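Local coordinates for alpha-actinin-like protein 1 (Schizosaccharomyces pombe, PDB 5BVR), which binds actin filaments and takes part in forming and organising the actin ring during cytokinesis, this chain being its actin-binding domain of two calponin-homology repeats, at residues I198-L203 / A225-A230; R14-W19 / L107-I112; N157-C162 / L173-L178; Q149-S154 / S219-V224. All coordinates share one frame; numbering follows the deposited sequence.

In the fold
From the N terminus, contact 2 comes first: it brings helix 11-25 against helix 101-117 and so closes the first calponin-homology domain over 88 residues. The other three contacts lie in the second domain. Contact 4 spans 65 residues, pinning the loop before helix 159-168 to helix 217-234, and the short closure of contact 3, helix 159-168 with the loop that follows it, falls wholly within that span. Contact 1 crosses contact 4, because their segments alternate: 198-203 lies between 149-154 and 219-224, whereas 225-230 follows both. Leu203 of contact 1 and Thr222 and Met221 of contact 4 touch contact 2, joining the two domains.

Contact 1: I198-L203 / A225-A230; sequences IGIPRL and AEYFHA
In the second calponin-homology domain, the loop 198-203 leaving helix 183-198 lays Ile200 and Pro201 on helix 217-234. Ile200 CD1 sits over the middle of the Tyr227 ring, 3.9 Å from its centroid and 10° off the normal, a CH-pi contact. The other methyl, CG2, stands anti to the backbone N (chi1 -70° for CG1) and reaches Glu226 CB at 3.8 Å, while Ile200 CG1 meets Ala230 CB, also at 3.8 Å. A branched side chain suits this place because CD1 and CG2 meet the adjacent Tyr227 and Glu226 while CG1 meets Ala230 one turn later, and the small Ala230 lets the loop come close. The loop can turn here because Gly199, just past the helix end, adopts a positive phi. Glu226 is bent at chi2 (-77°), laying its carboxylate across Pro201: OE1 lies 3.6 Å from Pro201 CD, and OE2 is 3.7 Å from Leu203 CD1. With only the methyl of an alanine here, Pro201 and Leu203 would probably lose the chain they rest on, and a gap would open beside the loop. Tyr227 OH is hydrogen-bonded to Tyr223 OH, which holds the polar end of the ring that Ile200 covers.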
# COMPACT_ATOMS: atom_id res chain seq x y z
N ILE A 198 -9.41 -11.27 -8.58
CA ILE A 198 -9.65 -11.00 -7.17
C ILE A 198 -9.74 -9.49 -6.89
O ILE A 198 -10.00 -9.09 -5.75
CB ILE A 198 -8.60 -11.68 -6.27
CG1 ILE A 198 -8.28 -13.08 -6.80
CG2 ILE A 198 -9.09 -11.73 -4.79
CD1 ILE A 198 -7.27 -13.89 -6.02
N GLY A 199 -9.57 -8.67 -7.92
CA GLY A 199 -9.68 -7.22 -7.78
C GLY A 199 -8.58 -6.55 -6.98
O GLY A 199 -8.75 -5.42 -6.49
N ILE A 200 -7.46 -7.24 -6.80
CA ILE A 200 -6.35 -6.70 -6.04
C ILE A 200 -5.48 -5.82 -6.96
O ILE A 200 -4.91 -6.32 -7.92
CB ILE A 200 -5.51 -7.84 -5.44
CG1 ILE A 200 -6.30 -8.55 -4.33
CG2 ILE A 200 -4.18 -7.31 -4.90
CD1 ILE A 200 -5.77 -9.94 -3.95
N PRO A 201 -5.38 -4.51 -6.67
CA PRO A 201 -4.65 -3.63 -7.58
C PRO A 201 -3.17 -3.95 -7.62
O PRO A 201 -2.58 -4.33 -6.61
CB PRO A 201 -4.86 -2.24 -6.97
CG PRO A 201 -5.02 -2.48 -5.52
CD PRO A 201 -5.77 -3.80 -5.43
N ARG A 202 -2.57 -3.77 -8.79
CA ARG A 202 -1.17 -4.09 -9.00
C ARG A 202 -0.29 -2.96 -8.49
O ARG A 202 0.16 -2.11 -9.27
CB ARG A 202 -0.94 -4.30 -10.49
CG ARG A 202 0.49 -4.64 -10.86
CD ARG A 202 0.63 -4.65 -12.36
NE ARG A 202 -0.17 -5.73 -12.93
CZ ARG A 202 0.27 -6.96 -13.14
NH1 ARG A 202 1.53 -7.28 -12.87
NH2 ARG A 202 -0.54 -7.87 -13.64
N LEU A 203 -0.04 -2.94 -7.19
CA LEU A 203 0.71 -1.85 -6.58
C LEU A 203 2.22 -1.94 -6.79
O LEU A 203 2.90 -0.94 -6.59
CB LEU A 203 0.42 -1.75 -5.07
CG LEU A 203 -1.05 -1.53 -4.72
CD1 LEU A 203 -1.18 -1.30 -3.22
CD2 LEU A 203 -1.70 -0.35 -5.47
N ALA A 225 -1.09 -6.23 2.16
CA ALA A 225 -2.30 -5.82 2.89
C ALA A 225 -3.54 -5.88 1.98
O ALA A 225 -4.67 -6.13 2.47
CB ALA A 225 -2.15 -4.40 3.45
N GLU A 226 -3.37 -5.65 0.68
CA GLU A 226 -4.51 -5.75 -0.26
C GLU A 226 -5.06 -7.17 -0.29
O GLU A 226 -6.27 -7.36 -0.42
CB GLU A 226 -4.16 -5.32 -1.69
CG GLU A 226 -3.72 -3.86 -1.83
CD GLU A 226 -4.85 -2.86 -1.79
OE1 GLU A 226 -6.02 -3.27 -1.87
OE2 GLU A 226 -4.56 -1.65 -1.70
N TYR A 227 -4.18 -8.16 -0.20
CA TYR A 227 -4.60 -9.55 -0.14
C TYR A 227 -5.43 -9.82 1.11
O TYR A 227 -6.50 -10.42 1.05
CB TYR A 227 -3.41 -10.51 -0.17
CG TYR A 227 -2.74 -10.65 -1.52
CD1 TYR A 227 -2.11 -9.57 -2.12
CD2 TYR A 227 -2.70 -11.86 -2.18
CE1 TYR A 227 -1.50 -9.71 -3.37
CE2 TYR A 227 -2.10 -12.00 -3.40
CZ TYR A 227 -1.49 -10.93 -3.99
OH TYR A 227 -0.91 -11.11 -5.21
N PHE A 228 -4.95 -9.39 2.26
CA PHE A 228 -5.69 -9.57 3.50
C PHE A 228 -7.10 -8.98 3.39
O PHE A 228 -8.10 -9.64 3.73
CB PHE A 228 -4.99 -8.89 4.67
CG PHE A 228 -5.78 -8.96 5.94
CD1 PHE A 228 -5.71 -10.09 6.75
CD2 PHE A 228 -6.69 -7.96 6.28
CE1 PHE A 228 -6.48 -10.19 7.90
CE2 PHE A 228 -7.45 -8.06 7.44
CZ PHE A 228 -7.34 -9.19 8.25
N HIS A 229 -7.20 -7.74 2.95
CA HIS A 229 -8.51 -7.10 2.94
C HIS A 229 -9.42 -7.72 1.88
O HIS A 229 -10.62 -7.98 2.13
CB HIS A 229 -8.42 -5.60 2.73
CG HIS A 229 -7.85 -4.86 3.89
ND1 HIS A 229 -8.51 -4.74 5.10
CD2 HIS A 229 -6.65 -4.24 4.06
CE1 HIS A 229 -7.76 -4.05 5.94
NE2 HIS A 229 -6.63 -3.74 5.33
N ALA A 230 -8.89 -8.00 0.69
CA ALA A 230 -9.73 -8.57 -0.35
C ALA A 230 -10.18 -9.98 0.00
O ALA A 230 -11.36 -10.30 -0.11
CB ALA A 230 -9.01 -8.55 -1.70

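Contact 2: R14-W19 / L107-I112; sequences RTFTKW and LIWTLI
Phe16 and Trp19 of helix 11-25 pack on Ile108, Trp109 and Ile112 of helix 101-117, joining the first and last long helices of the first calponin-homology domain. The short segments cross at 53° with their axes 10.8 Å apart, a spacing that leaves room for large aromatic residues. Residues 107-112 belong to the actin-binding region, yet the side chains that meet here are buried.

Apolar packing comes from Ile108 and Trp109. Ile108 CG2 touches Phe16 CD2 at 3.8 Å and also reaches Trp19 CZ3 at 4.1 Å, bridging the two aromatics one turn before Ile112. At the outer end of the Phe16 ring, CZ meets Trp109 CE3 at 3.7 Å, an oblique approach of two rings.

The CH-pi contacts centre on Ile112, which suits its place because CD1 and CG1 each meet a different ring; Thr222 of helix 217-234 also touches it. Its CD1 lies over a face of Phe16, offset toward the rim and 3.8 Å from the ring centroid. Trp19 has CG anti to the backbone N (chi1 174°), which swings the six-membered ring of the indole face-on to Ile112 CG1. That carbon stands 3.5 Å from the centroid of the six-membered ring, 5° off its normal.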
# COMPACT_ATOMS: atom_id res chain seq x y z
N ARG A 14 6.89 4.72 -6.38
CA ARG A 14 5.93 4.24 -7.34
C ARG A 14 4.81 3.49 -6.65
O ARG A 14 3.65 3.66 -7.00
CB ARG A 14 6.61 3.41 -8.42
CG ARG A 14 7.40 4.32 -9.37
CD ARG A 14 8.12 3.54 -10.45
NE ARG A 14 9.20 2.72 -9.93
CZ ARG A 14 9.17 1.40 -9.78
NH1 ARG A 14 8.09 0.69 -10.12
NH2 ARG A 14 10.23 0.80 -9.29
N THR A 15 5.13 2.69 -5.65
CA THR A 15 4.12 1.89 -4.98
C THR A 15 3.16 2.78 -4.20
O THR A 15 1.93 2.59 -4.25
CB THR A 15 4.77 0.87 -4.03
OG1 THR A 15 5.61 -0.01 -4.78
CG2 THR A 15 3.73 0.04 -3.33
N PHE A 16 3.72 3.72 -3.46
CA PHE A 16 2.91 4.67 -2.70
C PHE A 16 2.04 5.52 -3.62
O PHE A 16 0.91 5.83 -3.26
CB PHE A 16 3.77 5.57 -1.81
CG PHE A 16 4.35 4.89 -0.58
CD1 PHE A 16 4.26 3.50 -0.37
CD2 PHE A 16 5.01 5.65 0.39
CE1 PHE A 16 4.82 2.91 0.77
CE2 PHE A 16 5.57 5.06 1.53
CZ PHE A 16 5.46 3.66 1.71
N THR A 17 2.57 5.91 -4.78
CA THR A 17 1.78 6.67 -5.75
C THR A 17 0.61 5.83 -6.24
O THR A 17 -0.53 6.29 -6.29
CB THR A 17 2.63 7.11 -6.94
OG1 THR A 17 3.67 7.96 -6.46
CG2 THR A 17 1.82 7.85 -7.99
N LYS A 18 0.87 4.56 -6.57
CA LYS A 18 -0.21 3.70 -7.04
C LYS A 18 -1.26 3.49 -5.93
O LYS A 18 -2.47 3.51 -6.22
CB LYS A 18 0.37 2.36 -7.54
CG LYS A 18 0.99 2.48 -8.93
CD LYS A 18 1.70 1.22 -9.39
CE LYS A 18 3.19 1.35 -9.16
NZ LYS A 18 3.98 0.17 -9.60
N TRP A 19 -0.83 3.33 -4.68
CA TRP A 19 -1.74 3.18 -3.56
C TRP A 19 -2.62 4.45 -3.44
O TRP A 19 -3.85 4.35 -3.35
CB TRP A 19 -0.96 2.92 -2.27
CG TRP A 19 -1.85 2.90 -1.08
CD1 TRP A 19 -2.58 1.84 -0.60
CD2 TRP A 19 -2.14 4.00 -0.23
NE1 TRP A 19 -3.27 2.22 0.53
CE2 TRP A 19 -3.04 3.56 0.76
CE3 TRP A 19 -1.72 5.33 -0.19
CZ2 TRP A 19 -3.50 4.39 1.77
CZ3 TRP A 19 -2.18 6.15 0.80
CH2 TRP A 19 -3.07 5.69 1.77
N LEU A 107 5.27 10.52 5.33
CA LEU A 107 3.92 10.83 5.69
C LEU A 107 2.94 9.83 5.07
O LEU A 107 2.04 9.35 5.75
CB LEU A 107 3.56 12.24 5.24
CG LEU A 107 2.17 12.73 5.63
CD1 LEU A 107 1.99 12.73 7.13
CD2 LEU A 107 1.95 14.11 5.06
N ILE A 108 3.13 9.50 3.80
CA ILE A 108 2.25 8.56 3.15
C ILE A 108 2.34 7.20 3.85
O ILE A 108 1.32 6.54 4.06
CB ILE A 108 2.53 8.45 1.65
CG1 ILE A 108 2.23 9.80 1.00
CG2 ILE A 108 1.69 7.34 1.02
CD1 ILE A 108 2.69 9.90 -0.39
N TRP A 109 3.54 6.78 4.24
CA TRP A 109 3.64 5.52 4.99
C TRP A 109 2.83 5.58 6.29
O TRP A 109 2.12 4.65 6.62
CB TRP A 109 5.09 5.15 5.29
CG TRP A 109 5.18 3.94 6.17
CD1 TRP A 109 5.68 3.89 7.44
CD2 TRP A 109 4.68 2.62 5.88
NE1 TRP A 109 5.55 2.62 7.95
CE2 TRP A 109 4.94 1.82 7.02
CE3 TRP A 109 4.05 2.04 4.78
CZ2 TRP A 109 4.59 0.48 7.08
CZ3 TRP A 109 3.71 0.71 4.83
CH2 TRP A 109 3.98 -0.07 5.97
N THR A 110 2.88 6.71 6.99
CA THR A 110 2.12 6.86 8.21
C THR A 110 0.62 6.63 7.94
O THR A 110 -0.06 5.97 8.73
CB THR A 110 2.38 8.25 8.81
OG1 THR A 110 3.74 8.30 9.26
CG2 THR A 110 1.49 8.51 10.01
N LEU A 111 0.15 7.13 6.80
CA LEU A 111 -1.25 6.98 6.41
C LEU A 111 -1.57 5.54 6.00
O LEU A 111 -2.60 5.02 6.36
CB LEU A 111 -1.61 7.96 5.29
CG LEU A 111 -1.40 9.45 5.61
CD1 LEU A 111 -1.82 10.28 4.42
CD2 LEU A 111 -2.17 9.85 6.84
N ILE A 112 -0.66 4.89 5.27
CA ILE A 112 -0.86 3.49 4.90
C ILE A 112 -0.92 2.67 6.18
O ILE A 112 -1.78 1.80 6.36
CB ILE A 112 0.27 3.02 3.95
CG1 ILE A 112 0.10 3.69 2.60
CG2 ILE A 112 0.21 1.49 3.75
CD1 ILE A 112 1.32 3.54 1.67

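Contact 3: N157-C162 / L173-L178; sequences NGLAFC and LDYNKL
Leu173 begins the contact by resting both methyls on Cys162, in the second calponin-homology domain, where the loop after helix 159-168 folds back on that helix. CD1 lies 4.0 Å from Cys162 O and CD2 is 4.1 Å from Cys162 CB, and Ile165 of the same helix also touches the leucine. The backbone then turns at Asp174, the centre of an inverse gamma turn, and enters the 3-10 segment 175-177.

Tyr175 follows with its CG anti to the backbone N (chi1 -176°), which carries the ring back along the helix. The ring presents its edge: CD1 is 4.0 Å from Cys162 CB, and CE1 lies 3.8 Å from Leu159 O, near the ring plane. Its hydroxyl ends beside Leu159, with OH 3.9 Å from CD2 of that leucine. The long flat side chain suits the place because it spans one helical turn, and Tyr142 meets it edge-to-face from outside the two segments.

Leu178 then completes the wrap, its CD1 standing 3.9 Å from Cys162 CB. Cys162 is thus touched by three side chains, and a compact residue there allows them to converge. At the start of the helix, Gly158 occupies the N-cap position with a positive phi, and Asn157 OD1 accepts from Leu159 N at 2.9 Å in an Asx turn.

The attachment of the two segments rests on van der Waals packing of the leucine methyls and the tyrosine edge, with no hydrogen bond between the segments to fix their orientation.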
# COMPACT_ATOMS: atom_id res chain seq x y z
N ASN A 157 10.73 -14.88 -4.30
CA ASN A 157 10.70 -15.99 -5.26
C ASN A 157 9.33 -16.26 -5.89
O ASN A 157 9.19 -17.20 -6.66
CB ASN A 157 11.31 -17.28 -4.68
CG ASN A 157 10.41 -17.97 -3.66
OD1 ASN A 157 9.24 -17.65 -3.53
ND2 ASN A 157 10.95 -18.94 -2.95
N GLY A 158 8.33 -15.45 -5.53
CA GLY A 158 7.01 -15.58 -6.14
C GLY A 158 6.06 -16.56 -5.49
O GLY A 158 4.84 -16.48 -5.69
N LEU A 159 6.60 -17.50 -4.72
CA LEU A 159 5.78 -18.64 -4.28
C LEU A 159 4.80 -18.26 -3.19
O LEU A 159 3.68 -18.80 -3.17
CB LEU A 159 6.64 -19.81 -3.80
CG LEU A 159 7.40 -20.52 -4.91
CD1 LEU A 159 8.33 -21.60 -4.31
CD2 LEU A 159 6.45 -21.14 -5.94
N ALA A 160 5.19 -17.37 -2.28
CA ALA A 160 4.25 -16.99 -1.21
C ALA A 160 2.99 -16.34 -1.80
O ALA A 160 1.87 -16.63 -1.36
CB ALA A 160 4.90 -16.08 -0.18
N PHE A 161 3.15 -15.45 -2.78
CA PHE A 161 2.01 -14.84 -3.45
C PHE A 161 1.16 -15.93 -4.10
O PHE A 161 -0.07 -15.91 -3.97
CB PHE A 161 2.41 -13.81 -4.50
CG PHE A 161 2.98 -12.54 -3.93
CD1 PHE A 161 2.19 -11.68 -3.19
CD2 PHE A 161 4.29 -12.17 -4.19
CE1 PHE A 161 2.69 -10.48 -2.68
CE2 PHE A 161 4.79 -10.95 -3.69
CZ PHE A 161 3.99 -10.14 -2.92
N CYS A 162 1.80 -16.85 -4.81
CA CYS A 162 1.05 -17.93 -5.47
C CYS A 162 0.32 -18.80 -4.47
O CYS A 162 -0.83 -19.19 -4.71
CB CYS A 162 1.95 -18.79 -6.34
SG CYS A 162 2.55 -17.95 -7.85
N LEU A 173 -5.47 -20.92 -9.55
CA LEU A 173 -4.02 -21.01 -9.67
C LEU A 173 -3.65 -22.39 -9.19
O LEU A 173 -3.79 -22.68 -8.01
CB LEU A 173 -3.36 -19.91 -8.82
CG LEU A 173 -1.89 -19.57 -9.10
CD1 LEU A 173 -1.50 -18.22 -8.50
CD2 LEU A 173 -0.97 -20.61 -8.56
N ASP A 174 -3.23 -23.25 -10.12
CA ASP A 174 -2.80 -24.61 -9.82
C ASP A 174 -1.35 -24.63 -9.32
O ASP A 174 -0.41 -24.82 -10.10
CB ASP A 174 -2.94 -25.49 -11.06
CG ASP A 174 -2.66 -26.96 -10.78
OD1 ASP A 174 -2.20 -27.28 -9.66
OD2 ASP A 174 -2.88 -27.78 -11.69
N TYR A 175 -1.20 -24.48 -8.01
CA TYR A 175 0.11 -24.32 -7.38
C TYR A 175 1.06 -25.50 -7.64
O TYR A 175 2.25 -25.32 -7.89
CB TYR A 175 -0.09 -24.14 -5.88
CG TYR A 175 1.17 -23.86 -5.13
CD1 TYR A 175 1.63 -22.56 -4.97
CD2 TYR A 175 1.94 -24.89 -4.60
CE1 TYR A 175 2.80 -22.30 -4.30
CE2 TYR A 175 3.10 -24.65 -3.93
CZ TYR A 175 3.54 -23.35 -3.78
OH TYR A 175 4.71 -23.11 -3.12
N ASN A 176 0.52 -26.71 -7.57
CA ASN A 176 1.36 -27.90 -7.71
C ASN A 176 1.92 -28.09 -9.11
O ASN A 176 2.88 -28.84 -9.30
CB ASN A 176 0.58 -29.13 -7.25
CG ASN A 176 0.20 -29.04 -5.80
OD1 ASN A 176 1.00 -28.61 -4.97
ND2 ASN A 176 -1.04 -29.42 -5.48
N LYS A 177 1.33 -27.40 -10.09
CA LYS A 177 1.80 -27.48 -11.47
C LYS A 177 2.86 -26.41 -11.79
O LYS A 177 3.46 -26.45 -12.86
CB LYS A 177 0.61 -27.34 -12.42
CG LYS A 177 0.21 -28.64 -13.12
CD LYS A 177 1.13 -28.94 -14.31
CE LYS A 177 0.66 -30.16 -15.09
NZ LYS A 177 1.27 -30.23 -16.45
N LEU A 178 3.10 -25.47 -10.88
CA LEU A 178 4.13 -24.46 -11.11
C LEU A 178 5.52 -25.06 -11.19
O LEU A 178 5.83 -26.02 -10.48
CB LEU A 178 4.13 -23.42 -9.99
CG LEU A 178 2.84 -22.64 -9.76
CD1 LEU A 178 3.00 -21.78 -8.53
CD2 LEU A 178 2.52 -21.79 -10.96

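Contact 4: Q149-S154 / S219-V224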
# COMPACT_ATOMS: atom_id res chain seq x y z
N GLN A 149 8.57 -15.20 6.85
CA GLN A 149 9.24 -14.81 8.08
C GLN A 149 9.38 -13.29 8.19
O GLN A 149 9.83 -12.79 9.23
CB GLN A 149 10.63 -15.44 8.15
CG GLN A 149 10.60 -16.94 8.38
CD GLN A 149 9.84 -17.32 9.64
OE1 GLN A 149 9.89 -16.62 10.65
NE2 GLN A 149 9.11 -18.44 9.58
N ASP A 150 8.99 -12.57 7.13
CA ASP A 150 9.18 -11.14 7.02
C ASP A 150 8.38 -10.61 5.85
O ASP A 150 7.66 -11.36 5.21
CB ASP A 150 10.67 -10.86 6.81
CG ASP A 150 11.23 -11.63 5.65
OD1 ASP A 150 10.62 -11.63 4.57
OD2 ASP A 150 12.26 -12.32 5.87
N PHE A 151 8.49 -9.31 5.61
CA PHE A 151 7.91 -8.67 4.44
C PHE A 151 8.98 -8.23 3.44
O PHE A 151 8.84 -7.21 2.76
CB PHE A 151 7.05 -7.48 4.87
CG PHE A 151 5.79 -7.90 5.60
CD1 PHE A 151 4.78 -8.51 4.92
CD2 PHE A 151 5.63 -7.66 6.94
CE1 PHE A 151 3.61 -8.90 5.57
CE2 PHE A 151 4.47 -8.04 7.60
CZ PHE A 151 3.47 -8.66 6.91
N THR A 152 10.04 -9.03 3.36
CA THR A 152 11.11 -8.77 2.40
C THR A 152 11.48 -10.06 1.65
O THR A 152 10.82 -10.42 0.67
CB THR A 152 12.34 -8.13 3.10
OG1 THR A 152 12.74 -8.92 4.21
CG2 THR A 152 11.98 -6.71 3.60
N ARG A 153 12.51 -10.74 2.11
CA ARG A 153 13.09 -11.85 1.39
C ARG A 153 12.17 -13.04 1.25
O ARG A 153 12.36 -13.85 0.35
CB ARG A 153 14.40 -12.27 2.06
CG ARG A 153 15.22 -11.06 2.50
CD ARG A 153 16.67 -11.25 2.39
NE ARG A 153 17.04 -11.51 1.02
CZ ARG A 153 18.25 -11.89 0.66
NH1 ARG A 153 19.18 -12.08 1.59
NH2 ARG A 153 18.52 -12.10 -0.61
N SER A 154 11.17 -13.16 2.12
CA SER A 154 10.22 -14.27 2.03
C SER A 154 9.31 -14.21 0.81
O SER A 154 8.59 -15.15 0.54
CB SER A 154 9.29 -14.30 3.27
OG SER A 154 10.01 -14.41 4.46
N SER A 219 6.76 -1.19 0.69
CA SER A 219 6.05 -1.47 -0.53
C SER A 219 5.39 -2.86 -0.50
O SER A 219 4.23 -3.04 -0.89
CB SER A 219 6.98 -1.36 -1.73
OG SER A 219 7.49 -0.05 -1.83
N ILE A 220 6.14 -3.86 -0.09
CA ILE A 220 5.62 -5.20 -0.01
C ILE A 220 4.45 -5.24 0.97
O ILE A 220 3.40 -5.81 0.66
CB ILE A 220 6.72 -6.25 0.31
CG1 ILE A 220 7.62 -6.40 -0.91
CG2 ILE A 220 6.10 -7.58 0.73
CD1 ILE A 220 8.88 -7.19 -0.63
N MET A 221 4.62 -4.67 2.15
CA MET A 221 3.54 -4.63 3.13
C MET A 221 2.28 -3.99 2.56
O MET A 221 1.17 -4.46 2.79
CB MET A 221 3.95 -3.87 4.35
CG MET A 221 4.98 -4.58 5.23
SD MET A 221 5.48 -3.61 6.67
CE MET A 221 3.88 -3.52 7.44
N THR A 222 2.46 -2.89 1.86
CA THR A 222 1.32 -2.18 1.28
C THR A 222 0.53 -3.10 0.34
O THR A 222 -0.71 -3.11 0.37
CB THR A 222 1.76 -0.91 0.53
OG1 THR A 222 2.46 -0.06 1.44
CG2 THR A 222 0.58 -0.13 -0.04
N TYR A 223 1.24 -3.83 -0.51
CA TYR A 223 0.63 -4.71 -1.49
C TYR A 223 0.00 -5.96 -0.81
O TYR A 223 -1.15 -6.31 -1.08
CB TYR A 223 1.65 -5.09 -2.57
CG TYR A 223 1.09 -6.01 -3.63
CD1 TYR A 223 0.01 -5.64 -4.42
CD2 TYR A 223 1.66 -7.23 -3.87
CE1 TYR A 223 -0.51 -6.51 -5.39
CE2 TYR A 223 1.15 -8.10 -4.84
CZ TYR A 223 0.08 -7.74 -5.59
OH TYR A 223 -0.43 -8.60 -6.53
N VAL A 224 0.73 -6.59 0.10
CA VAL A 224 0.24 -7.78 0.77
C VAL A 224 -1.02 -7.43 1.58
O VAL A 224 -1.96 -8.24 1.67
CB VAL A 224 1.31 -8.39 1.66
CG1 VAL A 224 0.72 -9.47 2.58
CG2 VAL A 224 2.42 -8.97 0.81
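Phe151 and Ile220 bring their backbones within 6.1 Å of each other, CA to CA, where an irregular loop meets helix 217-234. Met221 CG lies over one face of the Phe151 ring, 3.9 Å from the centroid and 29° off the normal, and 3.4 Å from Phe151 CG. Further out, its SD makes an oblique Met-aromatic contact at 4.8 Å from that centroid; the flexible thioether suits an aromatic face. Val224 CG1 comes to the ring edge, 4.2 Å from Phe151 CE1. Ile220 packs mainly on the backbone, its CB 3.4 Å from Phe151 O, a buried carbonyl oxygen without a hydrogen-bonding partner, with CG2 also at the ring's edge. Were Phe151 replaced by a serine, a gap would probably remain where the ring packs against Met221 and Val224, and the thioether would lose its aromatic surface. The loop keeps its shape through Asp150, whose OD1 accepts from Thr152 N, above the carboxylate plane in an Asx turn, and from Ser154 N at 2.9 Å through its syn lone pair. Within the second calponin-homology domain, the Phe151 side chain packs against both helix 217-234 and Leu131 of helix 127-138, while Met221 reaches across to Trp109 and Ile117 on helix 101-117.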